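Side-chain contacts in glucanase (PDB 5GXX), which probably hydrolyses internal beta-1,4-glucosidic bonds of cellulose as a family 9 endoglucanase of the cellulosome: residues A[64-69]-A[145-150]; A[97-102]-A[150-155]; A[166-171]-A[206-211]; A[173-178]-A[199-204]. The protein carries 1 engineered substitution. All blocks are in the same frame, centred on the assembly; numbering follows the deposited sequence.

Contact 1. Residues A[64-69]-A[145-150]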
loop_
_atom_site.group_PDB
_atom_site.type_symbol
_atom_site.label_atom_id
_atom_site.label_comp_id
_atom_site.label_asym_id
_atom_site.label_seq_id
_atom_site.Cartn_x
_atom_site.Cartn_y
_atom_site.Cartn_z
ATOM N N SER A 64 44.815 -6.757 -7.539
ATOM C CA SER A 64 44.523 -7.145 -8.926
ATOM C C SER A 64 45.436 -6.376 -9.877
ATOM O O SER A 64 46.043 -6.955 -10.777
ATOM C CB SER A 64 43.050 -6.960 -9.311
ATOM O OG SER A 64 42.188 -7.742 -8.500
ATOM N N ALA A 65 45.525 -5.064 -9.696
ATOM C CA ALA A 65 46.448 -4.261 -10.499
ATOM C C ALA A 65 47.901 -4.724 -10.381
ATOM O O ALA A 65 48.596 -4.841 -11.394
ATOM C CB ALA A 65 46.331 -2.789 -10.102
ATOM N N ALA A 66 48.362 -5.017 -9.164
ATOM C CA ALA A 66 49.715 -5.532 -8.955
ATOM C C ALA A 66 49.954 -6.824 -9.739
ATOM O O ALA A 66 50.993 -7.008 -10.365
ATOM C CB ALA A 66 50.002 -5.745 -7.472
ATOM N N MET A 67 48.972 -7.719 -9.719
ATOM C CA MET A 67 49.111 -8.985 -10.440
ATOM C C MET A 67 49.071 -8.788 -11.951
ATOM O O MET A 67 49.809 -9.489 -12.645
ATOM C CB MET A 67 47.985 -9.921 -10.031
ATOM C CG MET A 67 48.023 -10.378 -8.596
ATOM S SD MET A 67 49.559 -11.172 -8.145
ATOM C CE MET A 67 49.448 -12.765 -8.972
ATOM N N LEU A 68 48.280 -7.846 -12.461
ATOM C CA LEU A 68 48.351 -7.490 -13.883
ATOM C C LEU A 68 49.730 -6.934 -14.241
ATOM O O LEU A 68 50.270 -7.259 -15.305
ATOM C CB LEU A 68 47.256 -6.504 -14.288
ATOM C CG LEU A 68 45.813 -7.014 -14.201
ATOM C CD1 LEU A 68 44.869 -6.058 -14.941
ATOM C CD2 LEU A 68 45.615 -8.439 -14.734
ATOM N N GLY A 69 50.287 -6.124 -13.334
ATOM C CA GLY A 69 51.642 -5.604 -13.499
ATOM C C GLY A 69 52.644 -6.739 -13.520
ATOM O O GLY A 69 53.539 -6.764 -14.379
ATOM N N VAL A 145 47.181 0.317 2.125
ATOM C CA VAL A 145 48.158 1.245 1.568
ATOM C C VAL A 145 49.407 0.555 1.016
ATOM O O VAL A 145 49.965 0.993 0.010
ATOM C CB VAL A 145 48.555 2.340 2.603
ATOM C CG1 VAL A 145 49.607 3.307 2.044
ATOM C CG2 VAL A 145 47.329 3.147 3.045
ATOM N N GLY A 146 49.836 -0.526 1.660
ATOM C CA GLY A 146 51.004 -1.271 1.205
ATOM C C GLY A 146 50.726 -1.942 -0.132
ATOM O O GLY A 146 51.587 -1.992 -1.015
ATOM N N GLN A 147 49.514 -2.466 -0.275
ATOM C CA GLN A 147 49.111 -3.074 -1.549
ATOM C C GLN A 147 49.013 -2.041 -2.666
ATOM O O GLN A 147 49.450 -2.290 -3.793
ATOM C CB GLN A 147 47.811 -3.891 -1.410
ATOM C CG GLN A 147 47.443 -4.763 -2.623
ATOM C CD GLN A 147 48.490 -5.808 -2.966
ATOM O OE1 GLN A 147 49.040 -5.791 -4.065
ATOM N NE2 GLN A 147 48.779 -6.711 -2.032
ATOM N N MET A 148 48.491 -0.859 -2.346
ATOM C CA MET A 148 48.430 0.215 -3.336
ATOM C C MET A 148 49.853 0.591 -3.757
ATOM O O MET A 148 50.119 0.814 -4.939
ATOM C CB MET A 148 47.665 1.432 -2.799
ATOM C CG MET A 148 46.190 1.160 -2.504
ATOM S SD MET A 148 45.391 2.450 -1.503
ATOM C CE MET A 148 45.528 3.888 -2.577
ATOM N N ALA A 149 50.776 0.614 -2.795
ATOM C CA ALA A 149 52.176 0.901 -3.097
ATOM C C ALA A 149 52.778 -0.142 -4.037
ATOM O O ALA A 149 53.473 0.213 -4.986
ATOM C CB ALA A 149 53.000 0.950 -1.825
ATOM N N ALA A 150 52.513 -1.418 -3.754
ATOM C CA ALA A 150 53.060 -2.513 -4.541
ATOM C C ALA A 150 52.575 -2.435 -5.985
ATOM O O ALA A 150 53.359 -2.600 -6.925
ATOM C CB ALA A 150 52.656 -3.851 -3.924
#
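Ala-66 sets its methyl group against the carboxamide of Gln-147, with CB 3.5 Å from OE1. The methyl lies almost on the line of the amide carbonyl extended, the angle CD-OE1-CB being about 170°. Roughly at right angles to that approach, the same CB faces the backbone of Ala-150, one helical turn further along, whose carbonyl carbon C is 4.4 Å away. One small side chain of helix 58-75 therefore packs against both a long polar residue and an alanine of helix 142-158, and the backbones come close: the CA atoms of Ala-66 and Ala-150 are 6.3 Å apart. Alanine suits both positions, because a methyl fills the narrow space while leaving the helices in near contact.

Gln-147 gets to this place by a bend. CG stands anti to the backbone N (chi1 -170°), and the turn at chi2 (60°) then brings the amide over the neighbouring helix, where its chain also touches Leu-59, Ala-62 and Tyr-63. OE1 accepts a hydrogen bond from NE1 of Trp-203 on helix 198-212, which approaches OE1 from a direction roughly at right angles to that of the methyl. That indole also packs on Ala-66 and Ala-150, joining a third helix to the pair in the alpha/alpha barrel expected of family 9. All three touching residues are buried. Since the methyl has no polar hydrogen to offer OE1, the contact with Ala-66 is van der Waals in character, and the indole N-H supplies the polar partner that a buried carbonyl requires.

Contact 2. Residues A[97-102]-A[150-155]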
loop_
_atom_site.group_PDB
_atom_site.type_symbol
_atom_site.label_atom_id
_atom_site.label_comp_id
_atom_site.label_asym_id
_atom_site.label_seq_id
_atom_site.Cartn_x
_atom_site.Cartn_y
_atom_site.Cartn_z
ATOM N N ASP A 97 45.793 4.769 -12.250
ATOM C CA ASP A 97 45.414 6.183 -12.195
ATOM C C ASP A 97 44.499 6.451 -11.004
ATOM O O ASP A 97 44.628 7.467 -10.324
ATOM C CB ASP A 97 44.766 6.646 -13.501
ATOM C CG ASP A 97 45.778 6.793 -14.620
ATOM O OD1 ASP A 97 46.994 6.776 -14.343
ATOM O OD2 ASP A 97 45.368 6.925 -15.790
ATOM N N TYR A 98 43.557 5.542 -10.767
ATOM C CA TYR A 98 42.679 5.594 -9.607
ATOM C C TYR A 98 43.458 5.525 -8.295
ATOM O O TYR A 98 43.178 6.332 -7.410
ATOM C CB TYR A 98 41.557 4.539 -9.691
ATOM C CG TYR A 98 40.812 4.319 -8.389
ATOM C CD1 TYR A 98 41.251 3.370 -7.470
ATOM C CD2 TYR A 98 39.676 5.057 -8.065
ATOM C CE1 TYR A 98 40.577 3.149 -6.281
ATOM C CE2 TYR A 98 38.997 4.850 -6.875
ATOM C CZ TYR A 98 39.457 3.904 -5.985
ATOM O OH TYR A 98 38.809 3.676 -4.790
ATOM N N LEU A 99 44.430 4.624 -8.168
ATOM C CA LEU A 99 45.174 4.523 -6.915
ATOM C C LEU A 99 45.915 5.828 -6.616
ATOM O O LEU A 99 45.929 6.275 -5.464
ATOM C CB LEU A 99 46.163 3.361 -6.932
ATOM C CG LEU A 99 45.553 1.973 -7.151
ATOM C CD1 LEU A 99 46.622 0.889 -7.044
ATOM C CD2 LEU A 99 44.422 1.732 -6.152
ATOM N N VAL A 100 46.489 6.438 -7.649
ATOM C CA VAL A 100 47.090 7.774 -7.520
ATOM C C VAL A 100 46.062 8.821 -7.088
ATOM O O VAL A 100 46.343 9.634 -6.191
ATOM C CB VAL A 100 47.836 8.197 -8.811
ATOM C CG1 VAL A 100 48.284 9.687 -8.796
ATOM C CG2 VAL A 100 49.076 7.346 -8.991
ATOM N N ALA A 101 44.876 8.781 -7.695
ATOM C CA ALA A 101 43.837 9.761 -7.385
ATOM C C ALA A 101 43.292 9.649 -5.965
ATOM O O ALA A 101 42.666 10.588 -5.465
ATOM C CB ALA A 101 42.714 9.727 -8.426
ATOM N N CYS A 102 43.545 8.519 -5.307
ATOM C CA CYS A 102 43.110 8.294 -3.924
ATOM C C CYS A 102 43.988 8.978 -2.869
ATOM O O CYS A 102 43.629 8.981 -1.693
ATOM C CB CYS A 102 43.123 6.804 -3.597
ATOM S SG CYS A 102 41.740 5.903 -4.338
ATOM N N ALA A 150 52.513 -1.418 -3.754
ATOM C CA ALA A 150 53.060 -2.513 -4.541
ATOM C C ALA A 150 52.575 -2.435 -5.985
ATOM O O ALA A 150 53.359 -2.600 -6.925
ATOM C CB ALA A 150 52.656 -3.851 -3.924
ATOM N N ALA A 151 51.279 -2.176 -6.154
ATOM C CA ALA A 151 50.678 -2.082 -7.488
ATOM C C ALA A 151 51.337 -0.972 -8.289
ATOM O O ALA A 151 51.691 -1.136 -9.460
ATOM C CB ALA A 151 49.187 -1.835 -7.375
ATOM N N LEU A 152 51.539 0.157 -7.619
ATOM C CA LEU A 152 52.202 1.279 -8.276
ATOM C C LEU A 152 53.693 1.048 -8.529
ATOM O O LEU A 152 54.246 1.525 -9.528
ATOM C CB LEU A 152 51.945 2.574 -7.499
ATOM C CG LEU A 152 50.493 3.058 -7.589
ATOM C CD1 LEU A 152 50.155 4.010 -6.443
ATOM C CD2 LEU A 152 50.184 3.704 -8.943
ATOM N N ALA A 153 54.336 0.272 -7.670
ATOM C CA ALA A 153 55.747 -0.045 -7.874
ATOM C C ALA A 153 55.925 -0.909 -9.118
ATOM O O ALA A 153 56.661 -0.559 -10.036
ATOM C CB ALA A 153 56.333 -0.721 -6.649
ATOM N N VAL A 154 55.256 -2.058 -9.164
ATOM C CA VAL A 154 55.346 -2.841 -10.391
ATOM C C VAL A 154 54.821 -2.104 -11.630
ATOM O O VAL A 154 55.428 -2.176 -12.702
ATOM C CB VAL A 154 54.737 -4.250 -10.225
ATOM C CG1 VAL A 154 53.227 -4.202 -9.903
ATOM C CG2 VAL A 154 55.034 -5.090 -11.452
ATOM N N GLY A 155 53.724 -1.359 -11.496
ATOM C CA GLY A 155 53.203 -0.580 -12.617
ATOM C C GLY A 155 54.210 0.404 -13.186
ATOM O O GLY A 155 54.297 0.586 -14.403
#
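This is an apolar helix-to-helix contact within the (alpha/alpha)6 barrel typical of family 9 glycoside hydrolases, joining the C-terminal part of helix 85-101 to helix 142-158. The segments run at 130° to each other, closer to antiparallel than to parallel, and their axes approach to 10.4 Å, a spacing that leaves room for branched aliphatic chains between them.

Leu-152 spreads its two methyls over consecutive residues of the opposing helix. CD1 rests on the stem of Leu-99, 4.1 Å from its CB, while the other branch reaches Val-100. Leu-99 answers by extending CD1 to within 3.8 Å of CB of Ala-151; its CG is anti to the carbonyl carbon (chi1 -59°), which sends the chain across to the partner helix. Ala-151 is short enough to admit that methyl and also to pack on Ala-66 of helix 58-75.

Helix 162-178 closes over the same place: Ala-168 and Tyr-171 touch Leu-152, and the Tyr-171 hydroxyl is hydrogen-bonded to Leu-99 O. Beta-branched Val-100 lies nearer the surface, with its side chain at about a right angle to that of Leu-152, and the two meet through CG2 of Val-100 and CD2 of Leu-152 at 3.8 Å.

Contact 3. Residues A[166-171]-A[206-211]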
loop_
_atom_site.group_PDB
_atom_site.type_symbol
_atom_site.label_atom_id
_atom_site.label_comp_id
_atom_site.label_asym_id
_atom_site.label_seq_id
_atom_site.Cartn_x
_atom_site.Cartn_y
_atom_site.Cartn_z
ATOM N N ARG A 166 56.712 7.502 -7.869
ATOM C CA ARG A 166 56.619 8.537 -6.846
ATOM C C ARG A 166 55.542 8.193 -5.809
ATOM O O ARG A 166 55.792 8.268 -4.599
ATOM C CB ARG A 166 56.352 9.894 -7.500
ATOM C CG ARG A 166 56.141 11.041 -6.516
ATOM C CD ARG A 166 55.890 12.361 -7.252
ATOM N NE ARG A 166 55.511 13.452 -6.353
ATOM C CZ ARG A 166 56.374 14.208 -5.664
ATOM N NH1 ARG A 166 57.683 13.984 -5.732
ATOM N NH2 ARG A 166 55.914 15.177 -4.875
ATOM N N TYR A 167 54.361 7.802 -6.292
ATOM C CA TYR A 167 53.245 7.446 -5.418
ATOM C C TYR A 167 53.452 6.099 -4.737
ATOM O O TYR A 167 53.040 5.923 -3.592
ATOM C CB TYR A 167 51.907 7.527 -6.155
ATOM C CG TYR A 167 51.453 8.965 -6.301
ATOM C CD1 TYR A 167 51.997 9.795 -7.285
ATOM C CD2 TYR A 167 50.511 9.505 -5.428
ATOM C CE1 TYR A 167 51.606 11.131 -7.395
ATOM C CE2 TYR A 167 50.109 10.838 -5.533
ATOM C CZ TYR A 167 50.651 11.639 -6.527
ATOM O OH TYR A 167 50.255 12.959 -6.636
ATOM N N ALA A 168 54.092 5.153 -5.422
ATOM C CA ALA A 168 54.462 3.900 -4.765
ATOM C C ALA A 168 55.322 4.170 -3.530
ATOM O O ALA A 168 55.125 3.563 -2.475
ATOM C CB ALA A 168 55.202 3.002 -5.718
ATOM N N LYS A 169 56.281 5.089 -3.656
ATOM C CA LYS A 169 57.135 5.440 -2.529
ATOM C C LYS A 169 56.366 6.205 -1.459
ATOM O O LYS A 169 56.606 5.980 -0.269
ATOM C CB LYS A 169 58.314 6.283 -3.006
ATOM C CG LYS A 169 59.305 5.538 -3.874
ATOM C CD LYS A 169 60.407 6.474 -4.357
ATOM C CE LYS A 169 61.437 5.733 -5.183
ATOM N NZ LYS A 169 62.652 6.590 -5.353
ATOM N N LYS A 170 55.456 7.089 -1.879
ATOM C CA LYS A 170 54.632 7.841 -0.933
ATOM C C LYS A 170 53.844 6.858 -0.069
ATOM O O LYS A 170 53.857 6.918 1.163
ATOM C CB LYS A 170 53.655 8.785 -1.648
ATOM C CG LYS A 170 54.155 10.159 -2.064
ATOM C CD LYS A 170 52.974 10.956 -2.608
ATOM C CE LYS A 170 53.399 12.237 -3.312
ATOM N NZ LYS A 170 53.846 13.267 -2.338
ATOM N N TYR A 171 53.191 5.910 -0.736
ATOM C CA TYR A 171 52.314 4.976 -0.051
ATOM C C TYR A 171 53.090 3.986 0.814
ATOM O O TYR A 171 52.684 3.699 1.940
ATOM C CB TYR A 171 51.397 4.262 -1.051
ATOM C CG TYR A 171 50.394 5.163 -1.740
ATOM C CD1 TYR A 171 50.131 6.465 -1.289
ATOM C CD2 TYR A 171 49.692 4.718 -2.853
ATOM C CE1 TYR A 171 49.187 7.261 -1.927
ATOM C CE2 TYR A 171 48.749 5.512 -3.485
ATOM C CZ TYR A 171 48.507 6.787 -3.027
ATOM O OH TYR A 171 47.582 7.559 -3.683
ATOM N N THR A 206 59.593 -5.388 -1.782
ATOM C CA THR A 206 60.224 -6.254 -2.776
ATOM C C THR A 206 60.068 -5.652 -4.167
ATOM O O THR A 206 61.041 -5.556 -4.913
ATOM C CB THR A 206 59.635 -7.686 -2.720
ATOM O OG1 THR A 206 59.941 -8.246 -1.441
ATOM C CG2 THR A 206 60.196 -8.577 -3.825
ATOM N N TRP A 207 58.848 -5.246 -4.515
ATOM C CA TRP A 207 58.618 -4.566 -5.785
ATOM C C TRP A 207 59.380 -3.243 -5.915
ATOM O O TRP A 207 59.837 -2.913 -7.008
ATOM C CB TRP A 207 57.119 -4.365 -6.058
ATOM C CG TRP A 207 56.482 -5.616 -6.627
ATOM C CD1 TRP A 207 55.511 -6.386 -6.047
ATOM C CD2 TRP A 207 56.797 -6.239 -7.881
ATOM N NE1 TRP A 207 55.194 -7.447 -6.870
ATOM C CE2 TRP A 207 55.973 -7.387 -7.996
ATOM C CE3 TRP A 207 57.694 -5.946 -8.918
ATOM C CZ2 TRP A 207 56.019 -8.242 -9.102
ATOM C CZ3 TRP A 207 57.738 -6.798 -10.024
ATOM C CH2 TRP A 207 56.901 -7.930 -10.104
ATOM N N LEU A 208 59.500 -2.490 -4.821
ATOM C CA LEU A 208 60.330 -1.282 -4.820
ATOM C C LEU A 208 61.818 -1.569 -5.042
ATOM O O LEU A 208 62.494 -0.805 -5.739
ATOM C CB LEU A 208 60.085 -0.438 -3.564
ATOM C CG LEU A 208 58.784 0.369 -3.572
ATOM C CD1 LEU A 208 58.368 0.840 -2.188
ATOM C CD2 LEU A 208 58.805 1.523 -4.586
ATOM N N TYR A 209 62.322 -2.669 -4.490
ATOM C CA TYR A 209 63.668 -3.114 -4.802
ATOM C C TYR A 209 63.792 -3.412 -6.289
ATOM O O TYR A 209 64.733 -2.970 -6.955
ATOM C CB TYR A 209 64.044 -4.367 -4.009
ATOM C CG TYR A 209 65.501 -4.758 -4.189
ATOM C CD1 TYR A 209 66.497 -3.830 -3.927
ATOM C CD2 TYR A 209 65.888 -6.030 -4.640
ATOM C CE1 TYR A 209 67.844 -4.143 -4.082
ATOM C CE2 TYR A 209 67.244 -6.347 -4.811
ATOM C CZ TYR A 209 68.211 -5.399 -4.528
ATOM O OH TYR A 209 69.562 -5.663 -4.659
ATOM N N LEU A 210 62.827 -4.163 -6.814
ATOM C CA LEU A 210 62.888 -4.515 -8.222
ATOM C C LEU A 210 62.715 -3.282 -9.113
ATOM O O LEU A 210 63.183 -3.267 -10.251
ATOM C CB LEU A 210 61.867 -5.613 -8.555
ATOM C CG LEU A 210 62.055 -7.013 -7.964
ATOM C CD1 LEU A 210 60.898 -7.891 -8.464
ATOM C CD2 LEU A 210 63.404 -7.605 -8.347
ATOM N N ALA A 211 62.050 -2.254 -8.596
ATOM C CA ALA A 211 61.888 -1.019 -9.353
ATOM C C ALA A 211 63.131 -0.124 -9.325
ATOM O O ALA A 211 63.524 0.396 -10.369
ATOM C CB ALA A 211 60.628 -0.251 -8.924
#
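Helices 162-178 and 198-212 of the family 9 alpha/alpha barrel meet here through a single leucine methyl. CD2 of Leu-208 is 4.1 Å from CB of Ala-168, and it lies equally far, 4.1 Å, from CG of Lys-169. The leucine thus reaches across to two successive residues, and it must span some distance to do so, because the nearest CA atoms, those of Lys-169 and Leu-208, are 7.8 Å apart.

Ala-168 presents its methyl directly to Leu-208 and is small enough to pack on Leu-152 of helix 142-158 as well. Lys-169 runs past the leucine at a slant, its chain extended beyond CG, and both residues also touch Tyr-217 of helix 215-224. On helix 198-212 the residue before Leu-208, Trp-207, belongs to a different cluster, with edge-to-face partners in Trp-203, Trp-70 and Tyr-73.

Lysine suits the partly exposed border of this contact: its aliphatic root can shelter the buried leucine while the extended chain carries the ammonium group onward. Cohesion between the two segments accordingly rests on dispersion and the hydrophobic effect, with the charge taking no part.

Contact 4. Residues A[173-178]-A[199-204]. With CA (calcium ion), chain C.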
loop_
_atom_site.group_PDB
_atom_site.type_symbol
_atom_site.label_atom_id
_atom_site.label_comp_id
_atom_site.label_asym_id
_atom_site.label_seq_id
_atom_site.Cartn_x
_atom_site.Cartn_y
_atom_site.Cartn_z
ATOM N N GLU A 173 55.985 4.485 2.276
ATOM C CA GLU A 173 56.468 5.173 3.460
ATOM C C GLU A 173 55.371 5.325 4.512
ATOM O O GLU A 173 55.648 5.173 5.709
ATOM C CB GLU A 173 57.094 6.516 3.071
ATOM C CG GLU A 173 58.448 6.357 2.393
ATOM C CD GLU A 173 58.859 7.568 1.566
ATOM O OE1 GLU A 173 58.230 8.645 1.696
ATOM O OE2 GLU A 173 59.820 7.448 0.771
ATOM N N LEU A 174 54.155 5.644 4.066
ATOM C CA LEU A 174 53.005 5.828 4.950
ATOM C C LEU A 174 52.633 4.504 5.588
ATOM O O LEU A 174 52.391 4.413 6.785
ATOM C CB LEU A 174 51.795 6.397 4.201
ATOM C CG LEU A 174 50.445 6.439 4.934
ATOM C CD1 LEU A 174 50.536 7.317 6.172
ATOM C CD2 LEU A 174 49.288 6.897 4.051
ATOM N N ALA A 175 52.576 3.464 4.771
ATOM C CA ALA A 175 52.189 2.159 5.275
ATOM C C ALA A 175 53.189 1.645 6.295
ATOM O O ALA A 175 52.813 1.065 7.314
ATOM C CB ALA A 175 52.070 1.186 4.113
ATOM N N ASP A 176 54.463 1.887 6.005
ATOM C CA ASP A 176 55.565 1.428 6.840
ATOM C C ASP A 176 55.706 2.229 8.139
ATOM O O ASP A 176 56.229 1.729 9.133
ATOM C CB ASP A 176 56.856 1.478 6.017
ATOM C CG ASP A 176 58.040 0.818 6.700
ATOM O OD1 ASP A 176 57.888 -0.275 7.291
ATOM O OD2 ASP A 176 59.150 1.392 6.575
ATOM N N ALA A 177 55.217 3.465 8.144
ATOM C CA ALA A 177 55.309 4.312 9.332
ATOM C C ALA A 177 54.113 4.017 10.238
ATOM O O ALA A 177 54.239 4.041 11.462
ATOM C CB ALA A 177 55.328 5.771 8.923
ATOM N N THR A 178 52.972 3.699 9.627
ATOM C CA THR A 178 51.707 3.472 10.329
ATOM C C THR A 178 51.676 2.128 11.061
ATOM O O THR A 178 51.150 2.027 12.171
ATOM C CB THR A 178 50.512 3.563 9.354
ATOM O OG1 THR A 178 50.472 4.849 8.730
ATOM C CG2 THR A 178 49.180 3.323 10.043
ATOM N N ASP A 199 52.893 -8.950 5.459
ATOM C CA ASP A 199 53.028 -9.452 4.096
ATOM C C ASP A 199 52.914 -8.363 3.021
ATOM O O ASP A 199 53.656 -8.403 2.043
ATOM C CB ASP A 199 52.003 -10.567 3.826
ATOM C CG ASP A 199 50.579 -10.153 4.184
ATOM O OD1 ASP A 199 50.245 -10.143 5.390
ATOM O OD2 ASP A 199 49.789 -9.844 3.266
ATOM N N GLU A 200 52.021 -7.391 3.193
ATOM C CA GLU A 200 51.946 -6.278 2.245
ATOM C C GLU A 200 53.227 -5.443 2.260
ATOM O O GLU A 200 53.686 -4.972 1.218
ATOM C CB GLU A 200 50.754 -5.352 2.517
ATOM C CG GLU A 200 49.372 -5.906 2.180
ATOM C CD GLU A 200 48.854 -6.899 3.191
ATOM O OE1 GLU A 200 49.491 -7.045 4.262
ATOM O OE2 GLU A 200 47.802 -7.531 2.926
ATOM N N LEU A 201 53.792 -5.230 3.443
ATOM C CA LEU A 201 55.048 -4.470 3.482
ATOM C C LEU A 201 56.171 -5.213 2.774
ATOM O O LEU A 201 56.967 -4.591 2.074
ATOM C CB LEU A 201 55.464 -4.078 4.909
ATOM C CG LEU A 201 54.498 -3.168 5.661
ATOM C CD1 LEU A 201 55.064 -2.974 7.086
ATOM C CD2 LEU A 201 54.340 -1.825 4.947
ATOM N N LEU A 202 56.243 -6.525 2.984
ATOM C CA LEU A 202 57.161 -7.380 2.233
ATOM C C LEU A 202 56.990 -7.267 0.721
ATOM O O LEU A 202 57.961 -7.076 -0.012
ATOM C CB LEU A 202 56.954 -8.851 2.625
ATOM C CG LEU A 202 57.788 -9.883 1.857
ATOM C CD1 LEU A 202 59.286 -9.639 2.010
ATOM C CD2 LEU A 202 57.401 -11.272 2.352
ATOM N N TRP A 203 55.754 -7.436 0.264
ATOM C CA TRP A 203 55.392 -7.401 -1.151
ATOM C C TRP A 203 55.736 -6.047 -1.752
ATOM O O TRP A 203 56.384 -5.972 -2.791
ATOM C CB TRP A 203 53.894 -7.707 -1.241
ATOM C CG TRP A 203 53.143 -7.684 -2.541
ATOM C CD1 TRP A 203 52.080 -6.889 -2.814
ATOM C CD2 TRP A 203 53.290 -8.558 -3.677
ATOM N NE1 TRP A 203 51.557 -7.173 -4.057
ATOM C CE2 TRP A 203 52.278 -8.203 -4.605
ATOM C CE3 TRP A 203 54.159 -9.606 -3.996
ATOM C CZ2 TRP A 203 52.131 -8.842 -5.839
ATOM C CZ3 TRP A 203 54.014 -10.225 -5.229
ATOM C CH2 TRP A 203 53.007 -9.850 -6.126
ATOM N N ALA A 204 55.360 -4.972 -1.067
ATOM C CA ALA A 204 55.622 -3.645 -1.601
ATOM C C ALA A 204 57.118 -3.313 -1.634
ATOM O O ALA A 204 57.614 -2.820 -2.653
ATOM C CB ALA A 204 54.852 -2.608 -0.797
HETATM CA CA CA C . 48.004 -9.142 4.591
HETATM O O HOH W 1 45.882 -8.600 5.171
#
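Leu-201 projects from helix 198-212 toward helix 162-178 and sets its two methyls against Ala-175 and Asp-176, CD2 touching both. CD2 meets the methyl of Ala-175, 3.9 Å from its CB, and also lies 3.9 Å from the backbone N of Asp-176. CD1 passes beside the carboxylate of Asp-176, which crosses the leucine at about a right angle with OD1 3.9 Å from that methyl. The aspartate can turn this flank to a leucine because its oxygens have polar partners elsewhere: Tyr-224 and Arg-179 at OD1, Lys-220 at OD2. Alanine leaves space for the leucine and for Val-145 of helix 142-158.

Just before Leu-201, two acidic side chains turn to a calcium ion. Asp-199 grips it with both oxygens, OD2 at 2.3 Å and OD1 at 2.6 Å. Glu-200, bent at chi2 (77°), binds likewise through OE2 at 2.3 Å and OE1 at 2.6 Å from the calcium. A water and atoms of Ser-195, Gly-196 and Asp-246 complete the shell. Bidentate carboxylates and an all-oxygen shell are common for calcium, and the site, near the N-terminal end of a barrel helix, is probably structural.

All four contacts lie within the family 9 catalytic region, on one side of the chain's centre, and link helices 58-75, 85-101, 142-158, 162-178 and 198-212. Contacts 1 and 2, whose centres are about 7 Å apart, share helix 142-158 and Ala-150, and their segments alternate along the chain. Contacts 3 and 4 follow them in sequence. They join the same two helices at levels about 10 Å apart, with contact 4 nested inside the loop closed by contact 3. Contacts 2 and 4 are the most widely separated, about 14 Å between centres. Helix 142-158 packs against all the others, and contact 4 sets the calcium ligands Asp-199 and Glu-200 at the start of helix 198-212, one of its neighbours.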